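Local coordinates for protein SxtG (Microseira wollei, PDB 6U1R) that probably transfers an amidino group to its substrate, as an amidinotransferase of the saxitoxin biosynthetic pathway, at residues D218-K230 / L371-F383. Sequence-based numbering, arbitrary orientation.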
ATOM      1  N   ASP A 218      11.264 -12.995   1.076  1.00 11.43           N
ATOM      2  CA  ASP A 218      10.895 -14.261   1.710  1.00 13.60           C
ATOM      3  C   ASP A 218      10.108 -15.185   0.767  1.00 13.38           C
ATOM      4  O   ASP A 218       9.622 -16.240   1.222  1.00 13.29           O
ATOM      5  CB  ASP A 218      10.079 -14.013   2.989  1.00 12.11           C
ATOM      6  CG  ASP A 218      10.960 -13.825   4.217  1.00 12.72           C
ATOM      7  OD1 ASP A 218      11.957 -14.573   4.346  1.00 14.23           O
ATOM      8  OD2 ASP A 218      10.658 -12.919   5.031  1.00 13.74           O
ATOM      9  N   PHE A 219      10.011 -14.829  -0.523  1.00 13.62           N
ATOM     10  CA  PHE A 219       9.303 -15.616  -1.530  1.00 12.45           C
ATOM     11  C   PHE A 219      10.158 -15.798  -2.782  1.00 13.38           C
ATOM     12  O   PHE A 219      10.936 -14.910  -3.152  1.00 12.52           O
ATOM     13  CB  PHE A 219       7.974 -14.954  -1.914  1.00 12.48           C
ATOM     14  CG  PHE A 219       7.060 -14.740  -0.749  1.00 12.88           C
ATOM     15  CD1 PHE A 219       7.160 -13.593   0.023  1.00 12.54           C
ATOM     16  CD2 PHE A 219       6.120 -15.692  -0.405  1.00 13.82           C
ATOM     17  CE1 PHE A 219       6.342 -13.398   1.099  1.00 12.92           C
ATOM     18  CE2 PHE A 219       5.279 -15.488   0.676  1.00 13.23           C
ATOM     19  CZ  PHE A 219       5.397 -14.348   1.435  1.00 13.17           C
ATOM     20  N   VAL A 220      10.028 -16.971  -3.417  1.00 12.95           N
ATOM     21  CA  VAL A 220      10.611 -17.226  -4.733  1.00 12.82           C
ATOM     22  C   VAL A 220       9.516 -17.765  -5.645  1.00 13.30           C
ATOM     23  O   VAL A 220       8.555 -18.391  -5.186  1.00 13.90           O
ATOM     24  CB  VAL A 220      11.812 -18.200  -4.677  1.00 13.14           C
ATOM     25  CG1 VAL A 220      13.028 -17.482  -4.154  1.00 14.66           C
ATOM     26  CG2 VAL A 220      11.488 -19.421  -3.816  1.00 13.85           C
ATOM     27  N   ARG A 221       9.654 -17.502  -6.952  1.00 13.13           N
ATOM     28  CA  ARG A 221       8.548 -17.619  -7.910  1.00 14.17           C
ATOM     29  C   ARG A 221       8.767 -18.740  -8.922  1.00 13.54           C
ATOM     30  O   ARG A 221       9.784 -18.748  -9.629  1.00 12.21           O
ATOM     31  CB  ARG A 221       8.374 -16.293  -8.650  1.00 14.04           C
ATOM     32  CG  ARG A 221       7.890 -15.125  -7.731  1.00 12.72           C
ATOM     33  CD  ARG A 221       8.087 -13.742  -8.335  1.00 14.96           C
ATOM     34  NE  ARG A 221       9.486 -13.616  -8.716  1.00 14.00           N
ATOM     35  CZ  ARG A 221       9.932 -13.268  -9.912  1.00 15.50           C
ATOM     36  NH1 ARG A 221       9.101 -12.872 -10.884  1.00 14.16           N
ATOM     37  NH2 ARG A 221      11.238 -13.306 -10.131  1.00 14.64           N
ATOM     38  N   CYS A 222       7.772 -19.636  -9.039  1.00 13.67           N
ATOM     39  CA  CYS A 222       7.772 -20.745 -10.011  1.00 13.36           C
ATOM     40  C   CYS A 222       6.465 -20.772 -10.812  1.00 14.33           C
ATOM     41  O   CYS A 222       5.734 -21.763 -10.814  1.00 15.37           O
ATOM     42  CB  CYS A 222       7.946 -22.102  -9.334  1.00 15.08           C
ATOM     43  SG  CYS A 222       9.511 -22.278  -8.469  1.00 15.06           S
ATOM     44  N   GLY A 223       6.189 -19.696 -11.524  1.00 14.59           N
ATOM     45  CA  GLY A 223       4.929 -19.605 -12.259  1.00 14.49           C
ATOM     46  C   GLY A 223       3.752 -19.550 -11.312  1.00 16.94           C
ATOM     47  O   GLY A 223       3.716 -18.729 -10.385  1.00 15.67           O
ATOM     48  N   ARG A 224       2.774 -20.437 -11.526  1.00 14.40           N
ATOM     49  CA  ARG A 224       1.573 -20.450 -10.702  1.00 16.50           C
ATOM     50  C   ARG A 224       1.837 -20.861  -9.253  1.00 17.26           C
ATOM     51  O   ARG A 224       0.964 -20.645  -8.402  1.00 17.54           O
ATOM     52  CB  ARG A 224       0.525 -21.399 -11.293  1.00 20.24           C
ATOM     53  CG  ARG A 224      -0.119 -20.900 -12.570  1.00 19.91           C
ATOM     54  CD  ARG A 224      -1.400 -21.646 -12.896  1.00 24.41           C
ATOM     55  NE  ARG A 224      -1.984 -21.166 -14.151  1.00 24.64           N
ATOM     56  CZ  ARG A 224      -2.854 -20.168 -14.260  1.00 27.02           C
ATOM     57  NH1 ARG A 224      -3.279 -19.513 -13.188  1.00 24.20           N
ATOM     58  NH2 ARG A 224      -3.314 -19.825 -15.467  1.00 27.25           N
ATOM     59  N   ASP A 225       3.003 -21.424  -8.953  1.00 15.40           N
ATOM     60  CA  ASP A 225       3.352 -21.856  -7.605  1.00 15.42           C
ATOM     61  C   ASP A 225       4.487 -20.986  -7.088  1.00 14.81           C
ATOM     62  O   ASP A 225       5.512 -20.829  -7.764  1.00 14.76           O
ATOM     63  CB  ASP A 225       3.732 -23.338  -7.595  1.00 17.08           C
ATOM     64  CG  ASP A 225       2.585 -24.206  -8.015  1.00 18.79           C
ATOM     65  OD1 ASP A 225       1.679 -24.411  -7.183  1.00 18.15           O
ATOM     66  OD2 ASP A 225       2.565 -24.644  -9.190  1.00 20.99           O
ATOM     67  N   ILE A 226       4.280 -20.410  -5.898  1.00 15.39           N
ATOM     68  CA  ILE A 226       5.226 -19.530  -5.222  1.00 13.15           C
ATOM     69  C   ILE A 226       5.556 -20.149  -3.863  1.00 13.70           C
ATOM     70  O   ILE A 226       4.669 -20.679  -3.181  1.00 15.77           O
ATOM     71  CB  ILE A 226       4.625 -18.112  -5.069  1.00 15.18           C
ATOM     72  CG1 ILE A 226       4.429 -17.454  -6.440  1.00 14.20           C
ATOM     73  CG2 ILE A 226       5.500 -17.216  -4.178  1.00 14.45           C
ATOM     74  CD1 ILE A 226       3.522 -16.245  -6.420  1.00 16.45           C
ATOM     75  N   PHE A 227       6.823 -20.122  -3.483  1.00 13.52           N
ATOM     76  CA  PHE A 227       7.267 -20.687  -2.211  1.00 13.56           C
ATOM     77  C   PHE A 227       7.696 -19.566  -1.277  1.00 14.48           C
ATOM     78  O   PHE A 227       8.432 -18.667  -1.690  1.00 13.43           O
ATOM     79  CB  PHE A 227       8.403 -21.676  -2.435  1.00 15.23           C
ATOM     80  CG  PHE A 227       7.987 -22.852  -3.251  1.00 16.46           C
ATOM     81  CD1 PHE A 227       7.440 -23.968  -2.640  1.00 16.89           C
ATOM     82  CD2 PHE A 227       8.060 -22.818  -4.627  1.00 17.51           C
ATOM     83  CE1 PHE A 227       7.016 -25.041  -3.381  1.00 17.84           C
ATOM     84  CE2 PHE A 227       7.626 -23.904  -5.378  1.00 18.63           C
ATOM     85  CZ  PHE A 227       7.101 -25.009  -4.741  1.00 18.30           C
ATOM     86  N   GLY A 228       7.231 -19.619  -0.027  1.00 14.64           N
ATOM     87  CA  GLY A 228       7.603 -18.626   0.963  1.00 14.42           C
ATOM     88  C   GLY A 228       7.932 -19.285   2.288  1.00 14.33           C
ATOM     89  O   GLY A 228       7.810 -20.503   2.446  1.00 15.58           O
ATOM     90  N   GLN A 229       8.360 -18.456   3.234  1.00 14.32           N
ATOM     91  CA  GLN A 229       8.588 -18.892   4.604  1.00 13.78           C
ATOM     92  C   GLN A 229       8.155 -17.788   5.560  1.00 14.37           C
ATOM     93  O   GLN A 229       8.212 -16.606   5.227  1.00 14.01           O
ATOM     94  CB  GLN A 229      10.073 -19.215   4.859  1.00 14.69           C
ATOM     95  CG  GLN A 229      10.975 -18.001   4.602  1.00 14.01           C
ATOM     96  CD  GLN A 229      12.432 -18.200   4.976  1.00 15.42           C
ATOM     97  OE1 GLN A 229      12.895 -19.327   5.184  1.00 16.44           O
ATOM     98  NE2 GLN A 229      13.177 -17.087   5.056  1.00 14.72           N
ATOM     99  N   LYS A 230       7.743 -18.189   6.762  1.00 15.33           N
ATOM    100  CA  LYS A 230       7.736 -17.273   7.897  1.00 14.41           C
ATOM    101  C   LYS A 230       9.176 -16.939   8.297  1.00 12.51           C
ATOM    102  O   LYS A 230      10.093 -17.726   8.079  1.00 13.93           O
ATOM    103  CB  LYS A 230       6.989 -17.904   9.077  1.00 14.84           C
ATOM    104  CG  LYS A 230       5.476 -18.112   8.828  1.00 16.81           C
ATOM    105  CD  LYS A 230       4.757 -18.695  10.054  1.00 20.44           C
ATOM    106  CE  LYS A 230       4.431 -17.604  11.059  1.00 19.86           C
ATOM    107  NZ  LYS A 230       3.738 -18.164  12.238  1.00 20.52           N
ATOM    108  N   LEU A 371      15.985  -6.658  -9.123  1.00 13.30           N
ATOM    109  CA  LEU A 371      14.571  -6.945  -9.320  1.00 14.21           C
ATOM    110  C   LEU A 371      14.385  -7.210 -10.809  1.00 14.69           C
ATOM    111  O   LEU A 371      14.537  -6.295 -11.627  1.00 13.12           O
ATOM    112  CB  LEU A 371      13.677  -5.789  -8.845  1.00 14.48           C
ATOM    113  CG  LEU A 371      12.180  -6.119  -8.799  1.00 14.61           C
ATOM    114  CD1 LEU A 371      11.876  -7.103  -7.656  1.00 15.30           C
ATOM    115  CD2 LEU A 371      11.311  -4.885  -8.658  1.00 16.25           C
ATOM    116  N   ASP A 372      14.066  -8.456 -11.161  1.00 13.36           N
ATOM    117  CA  ASP A 372      13.921  -8.867 -12.566  1.00 15.70           C
ATOM    118  C   ASP A 372      12.552  -8.472 -13.107  1.00 16.14           C
ATOM    119  O   ASP A 372      11.628  -9.289 -13.183  1.00 18.92           O
ATOM    120  CB  ASP A 372      14.132 -10.372 -12.703  1.00 15.64           C
ATOM    121  CG  ASP A 372      13.220 -11.177 -11.804  1.00 15.61           C
ATOM    122  OD1 ASP A 372      13.125 -10.825 -10.614  1.00 17.33           O
ATOM    123  OD2 ASP A 372      12.598 -12.159 -12.273  1.00 14.89           O
ATOM    124  N   VAL A 373      12.441  -7.233 -13.598  1.00 15.23           N
ATOM    125  CA  VAL A 373      11.139  -6.733 -14.024  1.00 15.07           C
ATOM    126  C   VAL A 373      10.681  -7.334 -15.355  1.00 14.66           C
ATOM    127  O   VAL A 373       9.475  -7.405 -15.606  1.00 14.64           O
ATOM    128  CB  VAL A 373      11.146  -5.186 -14.072  1.00 16.71           C
ATOM    129  CG1 VAL A 373      11.373  -4.631 -12.676  1.00 16.40           C
ATOM    130  CG2 VAL A 373      12.197  -4.663 -14.990  1.00 17.60           C
ATOM    131  N   ARG A 374      11.587  -7.768 -16.227  1.00 15.92           N
ATOM    132  CA  ARG A 374      11.153  -8.361 -17.497  1.00 15.61           C
ATOM    133  C   ARG A 374      11.986  -9.588 -17.831  1.00 14.71           C
ATOM    134  O   ARG A 374      13.193  -9.485 -18.078  1.00 14.91           O
ATOM    135  CB  ARG A 374      11.204  -7.371 -18.659  1.00 16.26           C
ATOM    136  CG  ARG A 374      10.546  -7.963 -19.903  1.00 19.36           C
ATOM    137  CD  ARG A 374      10.188  -6.916 -20.956  1.00 20.38           C
ATOM    138  NE  ARG A 374      11.382  -6.303 -21.519  1.00 20.30           N
ATOM    139  CZ  ARG A 374      11.887  -5.128 -21.148  1.00 21.46           C
ATOM    140  NH1 ARG A 374      11.330  -4.406 -20.190  1.00 20.17           N
ATOM    141  NH2 ARG A 374      12.978  -4.678 -21.739  1.00 23.19           N
ATOM    142  N   ARG A 375      11.319 -10.738 -17.813  1.00 15.27           N
ATOM    143  CA  ARG A 375      11.830 -12.001 -18.332  1.00 15.47           C
ATOM    144  C   ARG A 375      10.852 -12.487 -19.396  1.00 16.38           C
ATOM    145  O   ARG A 375       9.652 -12.600 -19.137  1.00 16.43           O
ATOM    146  CB  ARG A 375      11.948 -13.071 -17.245  1.00 15.05           C
ATOM    147  CG  ARG A 375      12.998 -12.821 -16.164  1.00 14.66           C
ATOM    148  CD  ARG A 375      12.966 -13.942 -15.137  1.00 14.33           C
ATOM    149  NE  ARG A 375      13.948 -13.696 -14.097  1.00 12.76           N
ATOM    150  CZ  ARG A 375      15.239 -13.961 -14.207  1.00 14.50           C
ATOM    151  NH1 ARG A 375      15.730 -14.516 -15.316  1.00 14.68           N
ATOM    152  NH2 ARG A 375      16.060 -13.664 -13.199  1.00 14.05           N
ATOM    153  N   ARG A 376      11.365 -12.807 -20.574  1.00 20.93           N
ATOM    154  CA  ARG A 376      10.513 -13.250 -21.675  1.00 21.19           C
ATOM    155  C   ARG A 376       9.806 -14.557 -21.319  1.00 20.10           C
ATOM    156  O   ARG A 376      10.459 -15.585 -21.110  1.00 21.46           O
ATOM    157  CB  ARG A 376      11.387 -13.422 -22.918  1.00 25.82           C
ATOM    158  CG  ARG A 376      10.637 -13.533 -24.223  1.00 29.95           C
ATOM    159  CD  ARG A 376      11.581 -13.253 -25.404  1.00 35.36           C
ATOM    160  NE  ARG A 376      12.706 -14.192 -25.460  1.00 37.21           N
ATOM    161  CZ  ARG A 376      13.979 -13.911 -25.160  1.00 39.24           C
ATOM    162  NH1 ARG A 376      14.357 -12.694 -24.752  1.00 32.04           N
ATOM    163  NH2 ARG A 376      14.895 -14.868 -25.262  1.00 33.34           N
ATOM    164  N   GLY A 377       8.482 -14.538 -21.258  1.00 20.54           N
ATOM    165  CA  GLY A 377       7.749 -15.748 -20.948  1.00 21.40           C
ATOM    166  C   GLY A 377       6.309 -15.482 -20.560  1.00 20.62           C
ATOM    167  O   GLY A 377       5.822 -14.350 -20.595  1.00 20.80           O
ATOM    168  N   THR A 378       5.640 -16.573 -20.191  1.00 17.22           N
ATOM    169  CA  THR A 378       4.215 -16.620 -19.879  1.00 21.04           C
ATOM    170  C   THR A 378       4.007 -17.358 -18.559  1.00 18.84           C
ATOM    171  O   THR A 378       4.939 -17.936 -17.998  1.00 19.86           O
ATOM    172  CB  THR A 378       3.439 -17.324 -20.998  1.00 21.35           C
ATOM    173  OG1 THR A 378       4.093 -18.568 -21.269  1.00 22.29           O
ATOM    174  CG2 THR A 378       3.406 -16.483 -22.277  1.00 22.50           C
ATOM    175  N   LEU A 379       2.767 -17.342 -18.063  1.00 18.36           N
ATOM    176  CA  LEU A 379       2.404 -18.031 -16.824  1.00 17.75           C
ATOM    177  C   LEU A 379       2.144 -19.510 -17.091  1.00 20.93           C
ATOM    178  O   LEU A 379       1.256 -19.851 -17.883  1.00 20.20           O
ATOM    179  CB  LEU A 379       1.160 -17.399 -16.206  1.00 18.63           C
ATOM    180  CG  LEU A 379       0.664 -18.020 -14.896  1.00 18.53           C
ATOM    181  CD1 LEU A 379       1.753 -17.943 -13.807  1.00 18.26           C
ATOM    182  CD2 LEU A 379      -0.605 -17.309 -14.437  1.00 21.77           C
ATOM    183  N   GLN A 380       2.889 -20.380 -16.404  1.00 18.11           N
ATOM    184  CA  GLN A 380       2.716 -21.818 -16.509  1.00 18.84           C
ATOM    185  C   GLN A 380       2.749 -22.457 -15.125  1.00 18.98           C
ATOM    186  O   GLN A 380       3.154 -21.838 -14.130  1.00 17.06           O
ATOM    187  CB  GLN A 380       3.798 -22.405 -17.397  1.00 18.79           C
ATOM    188  CG  GLN A 380       3.773 -21.788 -18.812  1.00 22.40           C
ATOM    189  CD  GLN A 380       5.130 -21.636 -19.368  1.00 26.41           C
ATOM    190  OE1 GLN A 380       5.732 -20.566 -19.317  1.00 31.35           O
ATOM    191  NE2 GLN A 380       5.665 -22.723 -19.860  1.00 31.04           N
ATOM    192  N   SER A 381       2.306 -23.710 -15.068  1.00 16.90           N
ATOM    193  CA  SER A 381       2.521 -24.576 -13.915  1.00 18.24           C
ATOM    194  C   SER A 381       3.581 -25.614 -14.261  1.00 18.95           C
ATOM    195  O   SER A 381       3.568 -26.191 -15.357  1.00 19.01           O
ATOM    196  CB  SER A 381       1.233 -25.273 -13.488  1.00 19.37           C
ATOM    197  OG  SER A 381       0.265 -24.329 -13.069  1.00 25.85           O
ATOM    198  N   TYR A 382       4.489 -25.865 -13.316  1.00 16.16           N
ATOM    199  CA  TYR A 382       5.690 -26.650 -13.578  1.00 17.83           C
ATOM    200  C   TYR A 382       5.774 -27.958 -12.802  1.00 19.78           C
ATOM    201  O   TYR A 382       6.765 -28.684 -12.956  1.00 19.62           O
ATOM    202  CB  TYR A 382       6.944 -25.823 -13.249  1.00 16.09           C
ATOM    203  CG  TYR A 382       7.117 -24.618 -14.122  1.00 15.94           C
ATOM    204  CD1 TYR A 382       6.514 -23.402 -13.788  1.00 16.02           C
ATOM    205  CD2 TYR A 382       7.859 -24.679 -15.287  1.00 17.88           C
ATOM    206  CE1 TYR A 382       6.641 -22.294 -14.600  1.00 16.37           C
ATOM    207  CE2 TYR A 382       7.985 -23.562 -16.120  1.00 18.33           C
ATOM    208  CZ  TYR A 382       7.367 -22.366 -15.759  1.00 17.71           C
ATOM    209  OH  TYR A 382       7.462 -21.234 -16.562  1.00 17.33           O
ATOM    210  N   PHE A 383       4.802 -28.269 -11.961  1.00 20.26           N
ATOM    211  CA  PHE A 383       4.977 -29.384 -11.035  1.00 23.58           C
ATOM    212  C   PHE A 383       4.082 -30.560 -11.372  1.00 27.50           C
ATOM    213  O   PHE A 383       4.177 -31.624 -10.738  1.00 28.57           O
ATOM    214  CB  PHE A 383       4.738 -28.903  -9.607  1.00 23.53           C
ATOM    215  CG  PHE A 383       5.797 -27.969  -9.140  1.00 21.99           C
ATOM    216  CD1 PHE A 383       6.948 -28.460  -8.558  1.00 21.03           C
ATOM    217  CD2 PHE A 383       5.671 -26.598  -9.333  1.00 20.99           C
ATOM    218  CE1 PHE A 383       7.954 -27.602  -8.149  1.00 21.16           C
ATOM    219  CE2 PHE A 383       6.669 -25.739  -8.920  1.00 20.23           C
ATOM    220  CZ  PHE A 383       7.812 -26.244  -8.329  1.00 20.84           C
ATOM    221  OXT PHE A 383       3.290 -30.454 -12.306  1.00 26.82           O
TER
HETATM  222  O   HOH W   1       4.284 -24.041 -11.173  1.00 16.36           O
HETATM  223  O   HOH W   2       2.469 -26.954 -10.766  1.00 26.61           O
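Two side-chain torsions set up the salt bridge of Arg221 with Asp372: the arginine, leaving an outer strand of its sheet, bends at chi3, and the aspartate holds CG between its own backbone N and carbonyl carbon (chi1 55°). Arg221 belongs to a beta hairpin, strands 219-222 and 225-229 joined by a type II' turn from Cys222 to Asp225; Asp372 sits in strand 370-375 of a separate sheet, so the bridge links two sheets, consistent with the alpha/beta propeller of the amidinotransferase family, and the C-terminal tail then continues to the hairpin turn. Arg221 NH2 donates to Asp372 OD2 at 2.8 Å, nearly in the guanidinium plane and on the syn lone pair. Arg375 NE reaches the same oxygen from the anti side at 2.7 Å, tilted 34° from the carboxylate plane. Ser30 also bonds OD2 and Arg136 pairs with OD1, a setting that probably stabilises the buried carboxylate as an anion.

At the turn, Arg224 N donates to Gln380 O (3.0 Å), and Gly223 CA makes a CA-H...O contact with that carbonyl. The aliphatic part of Arg224 runs past Ser381 OG, CD at 3.2 Å, though this hydroxyl has its main polar partner in Arg251. One face of the Arg224 guanidinium lies against Leu379, CD2 3.6 Å from the plane and over its centre, while Glu249 takes NH1. Phe383 sets its ring edge against Cys222 CB, and its CZ meets Phe227 CE2 at 3.8 Å, the two rings obliquely inclined at 68°. Asp225 OD1 is held by Arg251 and His253 of the adjoining strand, whereas OD2 accepts from two waters that bridge to the tail. One also donates to Cys222 O and accepts from Tyr382 N; the other accepts from Phe383 N at 2.9 Å.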